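PDB 3R2I: exotoxin 5 from Staphylococcus aureus subsp. aureus COL, which is a superantigen-like protein of unknown function, secreted and probably directed at host immune factors like other members of the staphylococcal superantigen-like family. Local coordinates for residues Val180-Leu185 / His219-Ser224; Phe173-Glu178 / Lys239-Ile244. All coordinates share one frame; numbering follows the deposited sequence.

Both contacts belong to the C-terminal beta-grasp domain, in which helix 182-197 packs on a mixed five-stranded sheet; contacts 1 and 2 lie about 13 Å apart, centre to centre. Along the chain contact 1 is nested within the loop that contact 2 closes, the order being 173-178, 180-185, 219-224 and 239-244. Contact 1 sets the start of the helix against strand 218-222 at one margin of the sheet, while contact 2 brings the approach to the helix against strand 241-248 in the middle. Leu185 gives them a shared apolar core: its CD2 packs on Phe173 and Ile175, its CD1 on Ile241. Separately, a salt bridge from Glu184 to Lys177 links the helix's first turn to the loop before it.

Contact 1: residues Val180-Leu185 / His219-Ser224; sequences VSLKEL and HEIDLS
Leu182 reaches strand 218-222 through a single methyl, CD1, which meets two side chains of that strand. It lies 3.9 Å from CD1 of Ile221, and CB of His219 is 4.0 Å from the same Leu182 CD1. The leucine has CG anti to its backbone nitrogen (chi1 179°), which sends the branch out from the first turn of the helix to the strand. Ile221 answers with an extended CG1-CD1 arm (chi2 168°), and the two arms run antiparallel, meeting at their end methyls. His219 joins in mainly through its CB; the methyl stands obliquely to its imidazole.

Just before the helix, Ser181 is the N-cap: its OG accepts from the backbone N of Glu184 at 3.1 Å, capping the first turn, on which Leu182 sits. At the far end of the strand, Asp222 makes an Asx turn. Its OD1 takes both N and OG of Ser224 from one face of the carboxylate, 2.9 Å from Ser224 N.

This is the helix-on-sheet packing of the beta-grasp domain, the helix's N-terminal turn laid against outermost strand 218-222. Ile211 of neighbouring strand 207-213 and Met236 of strand 235-237 also pack on Leu182, while Ile221 also touches Asp186 and Arg190 of helix 182-197.

Contact 2: residues Phe173-Glu178 / Lys239-Ile244; sequences FFIQKE and KQIKNI
The irregular segment 173-178 runs in the opposite direction to segment 239-244 without pairing to it, the two drawing nearer from 9.5 Å between the CA atoms of Phe173 and Ile244 to 7.0 Å between those of Glu178 and Lys239. The contact lies at the margin of the beta-grasp core, where the loop after strand 167-172 passes strand 241-248, a middle strand of the sheet that packs against helix 182-197.

Two apolar pairs carry the buried part. CD1 of Ile175 comes 3.7 Å from CD1 of Ile241; both isoleucines are extended through CG1 and meet obliquely by their terminal methyls. In the other pair, CD1 of Ile244 sits 4.0 Å from CE2 of Phe173, the aliphatic arm crossing the phenylalanine side chain at about a right angle and its methyl standing obliquely to the ring. Phe173 has CG anti to the backbone N (chi1 -167°), which swings the ring over to the strand. Ile189 of helix 182-197 covers Phe173 and Ile244.

Between Ile241 and Ile244 the strand carries a classic beta bulge, in which Lys242 and Asn243 together stand opposite the single residue Asn212 of strand 207-213. Asn243 also hydrogen-bonds through ND2 to OD1 of Asn212.

Toward solvent the contact turns polar. Lys239 bends at chi2 and chi3, bringing its end alongside the extended Glu178. The resulting salt bridge is long, and OE2 of Glu178 accepts from the backbone N of Val144. The ammonium, NZ of Lys239, lies 3.9 Å from OE1 of Glu178 but only 3.4 Å from its CG.

Contact 1: residues Val180-Leu185 / His219-Ser224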
# COMPACT_ATOMS: atom_id res chain seq x y z
N VAL A 180 0.06 -4.19 -9.13
CA VAL A 180 -0.27 -3.51 -7.86
C VAL A 180 0.96 -3.43 -7.00
O VAL A 180 1.84 -4.30 -7.08
CB VAL A 180 -1.40 -4.27 -7.08
CG1 VAL A 180 -0.93 -5.68 -6.74
CG2 VAL A 180 -1.85 -3.52 -5.79
N SER A 181 1.01 -2.38 -6.16
CA SER A 181 2.16 -2.18 -5.28
C SER A 181 1.89 -2.83 -3.95
O SER A 181 0.74 -2.92 -3.49
CB SER A 181 2.44 -0.70 -5.02
OG SER A 181 1.36 -0.06 -4.40
N LEU A 182 2.97 -3.30 -3.34
CA LEU A 182 2.87 -3.87 -2.01
C LEU A 182 2.30 -2.78 -1.06
O LEU A 182 1.54 -3.08 -0.14
CB LEU A 182 4.26 -4.34 -1.57
CG LEU A 182 4.37 -4.95 -0.19
CD1 LEU A 182 3.53 -6.25 -0.06
CD2 LEU A 182 5.81 -5.24 0.07
N LYS A 183 2.66 -1.52 -1.31
CA LYS A 183 2.21 -0.39 -0.53
C LYS A 183 0.72 -0.42 -0.49
O LYS A 183 0.13 -0.19 0.54
CB LYS A 183 2.61 0.94 -1.23
CG LYS A 183 2.23 2.25 -0.48
CD LYS A 183 2.47 3.44 -1.37
CE LYS A 183 2.13 4.77 -0.75
NZ LYS A 183 2.92 5.08 0.50
N GLU A 184 0.09 -0.65 -1.63
CA GLU A 184 -1.38 -0.62 -1.69
C GLU A 184 -2.01 -1.74 -0.92
O GLU A 184 -3.00 -1.56 -0.22
CB GLU A 184 -1.85 -0.61 -3.14
CG GLU A 184 -3.37 -0.78 -3.32
CD GLU A 184 -3.85 -0.39 -4.71
OE1 GLU A 184 -3.05 0.19 -5.51
OE2 GLU A 184 -5.05 -0.64 -4.98
N LEU A 185 -1.47 -2.94 -1.08
CA LEU A 185 -2.02 -4.11 -0.39
C LEU A 185 -1.89 -3.92 1.12
O LEU A 185 -2.85 -4.11 1.87
CB LEU A 185 -1.30 -5.36 -0.84
CG LEU A 185 -1.45 -5.61 -2.31
CD1 LEU A 185 -0.68 -6.86 -2.70
CD2 LEU A 185 -2.94 -5.70 -2.74
N HIS A 219 5.19 -12.43 0.40
CA HIS A 219 5.56 -11.16 0.96
C HIS A 219 4.98 -11.12 2.37
O HIS A 219 3.77 -11.24 2.54
CB HIS A 219 4.96 -10.01 0.14
CG HIS A 219 5.33 -10.05 -1.31
ND1 HIS A 219 6.49 -9.50 -1.80
CD2 HIS A 219 4.68 -10.58 -2.38
CE1 HIS A 219 6.55 -9.70 -3.11
NE2 HIS A 219 5.47 -10.35 -3.49
N GLU A 220 5.85 -10.98 3.36
CA GLU A 220 5.44 -10.89 4.76
C GLU A 220 5.59 -9.47 5.32
O GLU A 220 6.65 -8.85 5.24
CB GLU A 220 6.27 -11.80 5.66
CG GLU A 220 6.04 -13.28 5.41
CD GLU A 220 6.64 -14.15 6.51
OE1 GLU A 220 6.71 -13.71 7.71
OE2 GLU A 220 7.01 -15.29 6.15
N ILE A 221 4.54 -9.03 6.00
CA ILE A 221 4.47 -7.72 6.59
C ILE A 221 4.16 -7.86 8.07
O ILE A 221 3.17 -8.51 8.44
CB ILE A 221 3.34 -6.93 5.95
CG1 ILE A 221 3.58 -6.76 4.43
CG2 ILE A 221 3.20 -5.54 6.63
CD1 ILE A 221 2.37 -6.24 3.66
N ASP A 222 5.00 -7.28 8.91
CA ASP A 222 4.83 -7.33 10.36
C ASP A 222 3.90 -6.17 10.76
O ASP A 222 4.23 -5.00 10.51
CB ASP A 222 6.22 -7.26 10.98
CG ASP A 222 6.21 -7.18 12.48
OD1 ASP A 222 5.14 -7.14 13.12
OD2 ASP A 222 7.34 -7.12 13.03
N LEU A 223 2.75 -6.49 11.34
CA LEU A 223 1.78 -5.48 11.77
C LEU A 223 2.24 -4.54 12.87
O LEU A 223 1.67 -3.44 13.03
CB LEU A 223 0.45 -6.12 12.19
CG LEU A 223 -0.32 -6.88 11.09
CD1 LEU A 223 -1.57 -7.56 11.61
CD2 LEU A 223 -0.65 -5.90 9.95
N SER A 224 3.29 -4.93 13.61
CA SER A 224 3.79 -4.12 14.72
C SER A 224 4.65 -2.93 14.30
O SER A 224 5.07 -2.14 15.13
CB SER A 224 4.59 -5.00 15.69
OG SER A 224 5.84 -5.34 15.11

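Contact 2: residues Phe173-Glu178 / Lys239-Ile244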
# COMPACT_ATOMS: atom_id res chain seq x y z
N PHE A 173 -11.89 -9.30 -1.18
CA PHE A 173 -10.90 -8.37 -1.63
C PHE A 173 -10.74 -8.36 -3.17
O PHE A 173 -10.34 -9.34 -3.75
CB PHE A 173 -9.60 -8.83 -0.94
CG PHE A 173 -8.50 -7.86 -1.01
CD1 PHE A 173 -8.45 -6.81 -0.13
CD2 PHE A 173 -7.48 -8.01 -1.92
CE1 PHE A 173 -7.42 -5.90 -0.18
CE2 PHE A 173 -6.44 -7.11 -1.97
CZ PHE A 173 -6.43 -6.04 -1.13
N PHE A 174 -11.06 -7.24 -3.82
CA PHE A 174 -10.90 -7.12 -5.26
C PHE A 174 -9.70 -6.23 -5.58
O PHE A 174 -9.47 -5.25 -4.90
CB PHE A 174 -12.14 -6.49 -5.89
CG PHE A 174 -13.38 -7.36 -5.83
CD1 PHE A 174 -13.52 -8.44 -6.69
CD2 PHE A 174 -14.42 -7.08 -4.95
CE1 PHE A 174 -14.65 -9.25 -6.66
CE2 PHE A 174 -15.56 -7.86 -4.93
CZ PHE A 174 -15.67 -8.95 -5.80
N ILE A 175 -8.92 -6.58 -6.59
CA ILE A 175 -7.79 -5.75 -6.98
C ILE A 175 -8.08 -5.43 -8.43
O ILE A 175 -8.17 -6.34 -9.24
CB ILE A 175 -6.45 -6.47 -6.89
CG1 ILE A 175 -6.29 -7.11 -5.52
CG2 ILE A 175 -5.32 -5.47 -7.27
CD1 ILE A 175 -5.05 -7.97 -5.38
N GLN A 176 -8.23 -4.15 -8.76
CA GLN A 176 -8.57 -3.77 -10.14
C GLN A 176 -7.41 -3.39 -11.04
O GLN A 176 -7.59 -2.98 -12.17
CB GLN A 176 -9.61 -2.65 -10.11
CG GLN A 176 -10.82 -3.10 -9.27
CD GLN A 176 -12.01 -2.18 -9.36
OE1 GLN A 176 -12.55 -1.92 -10.47
NE2 GLN A 176 -12.48 -1.75 -8.19
N LYS A 177 -6.21 -3.56 -10.55
CA LYS A 177 -5.03 -3.23 -11.30
C LYS A 177 -4.30 -4.48 -11.61
O LYS A 177 -4.18 -5.35 -10.79
CB LYS A 177 -4.12 -2.30 -10.48
CG LYS A 177 -4.52 -0.82 -10.55
CD LYS A 177 -4.02 -0.01 -9.32
CE LYS A 177 -5.13 0.10 -8.17
NZ LYS A 177 -5.91 -1.17 -7.72
N GLU A 178 -3.82 -4.53 -12.83
CA GLU A 178 -3.04 -5.63 -13.33
C GLU A 178 -1.69 -5.69 -12.57
O GLU A 178 -1.21 -6.74 -12.18
CB GLU A 178 -2.86 -5.33 -14.80
CG GLU A 178 -2.32 -6.40 -15.64
CD GLU A 178 -2.54 -6.06 -17.10
OE1 GLU A 178 -3.32 -6.82 -17.72
OE2 GLU A 178 -2.05 -5.00 -17.56
N LYS A 239 -2.52 -10.90 -10.61
CA LYS A 239 -3.08 -12.19 -10.95
C LYS A 239 -2.19 -13.34 -10.41
O LYS A 239 -2.61 -14.50 -10.41
CB LYS A 239 -3.34 -12.36 -12.47
CG LYS A 239 -2.12 -12.64 -13.37
CD LYS A 239 -1.38 -11.40 -13.98
CE LYS A 239 -2.15 -10.75 -15.17
NZ LYS A 239 -1.38 -9.64 -15.80
N GLN A 240 -0.99 -13.00 -9.94
CA GLN A 240 -0.08 -13.99 -9.40
C GLN A 240 -0.24 -14.18 -7.91
O GLN A 240 0.46 -14.97 -7.31
CB GLN A 240 1.34 -13.60 -9.72
CG GLN A 240 1.61 -13.59 -11.22
CD GLN A 240 1.40 -14.96 -11.84
OE1 GLN A 240 1.85 -15.97 -11.30
NE2 GLN A 240 0.72 -15.00 -12.96
N ILE A 241 -1.13 -13.42 -7.29
CA ILE A 241 -1.38 -13.57 -5.87
C ILE A 241 -2.31 -14.77 -5.69
O ILE A 241 -3.44 -14.77 -6.20
CB ILE A 241 -2.08 -12.32 -5.29
CG1 ILE A 241 -1.17 -11.10 -5.41
CG2 ILE A 241 -2.45 -12.56 -3.81
CD1 ILE A 241 -1.87 -9.79 -5.12
N LYS A 242 -1.82 -15.80 -5.02
CA LYS A 242 -2.59 -17.00 -4.77
C LYS A 242 -3.61 -16.73 -3.65
O LYS A 242 -4.81 -16.97 -3.81
CB LYS A 242 -1.66 -18.12 -4.35
CG LYS A 242 -2.35 -19.48 -4.15
CD LYS A 242 -1.34 -20.56 -3.82
CE LYS A 242 -2.01 -21.91 -3.57
NZ LYS A 242 -1.05 -23.02 -3.27
N ASN A 243 -3.13 -16.23 -2.52
CA ASN A 243 -4.00 -15.92 -1.40
C ASN A 243 -3.32 -14.97 -0.43
O ASN A 243 -2.13 -14.70 -0.55
CB ASN A 243 -4.41 -17.21 -0.67
CG ASN A 243 -3.24 -17.97 -0.11
OD1 ASN A 243 -2.79 -18.94 -0.68
ND2 ASN A 243 -2.67 -17.46 0.96
N ILE A 244 -4.10 -14.43 0.48
CA ILE A 244 -3.59 -13.51 1.46
C ILE A 244 -4.08 -14.00 2.80
O ILE A 244 -5.26 -14.28 2.99
CB ILE A 244 -4.05 -12.07 1.25
CG1 ILE A 244 -3.75 -11.59 -0.17
CG2 ILE A 244 -3.38 -11.14 2.30
CD1 ILE A 244 -4.40 -10.20 -0.46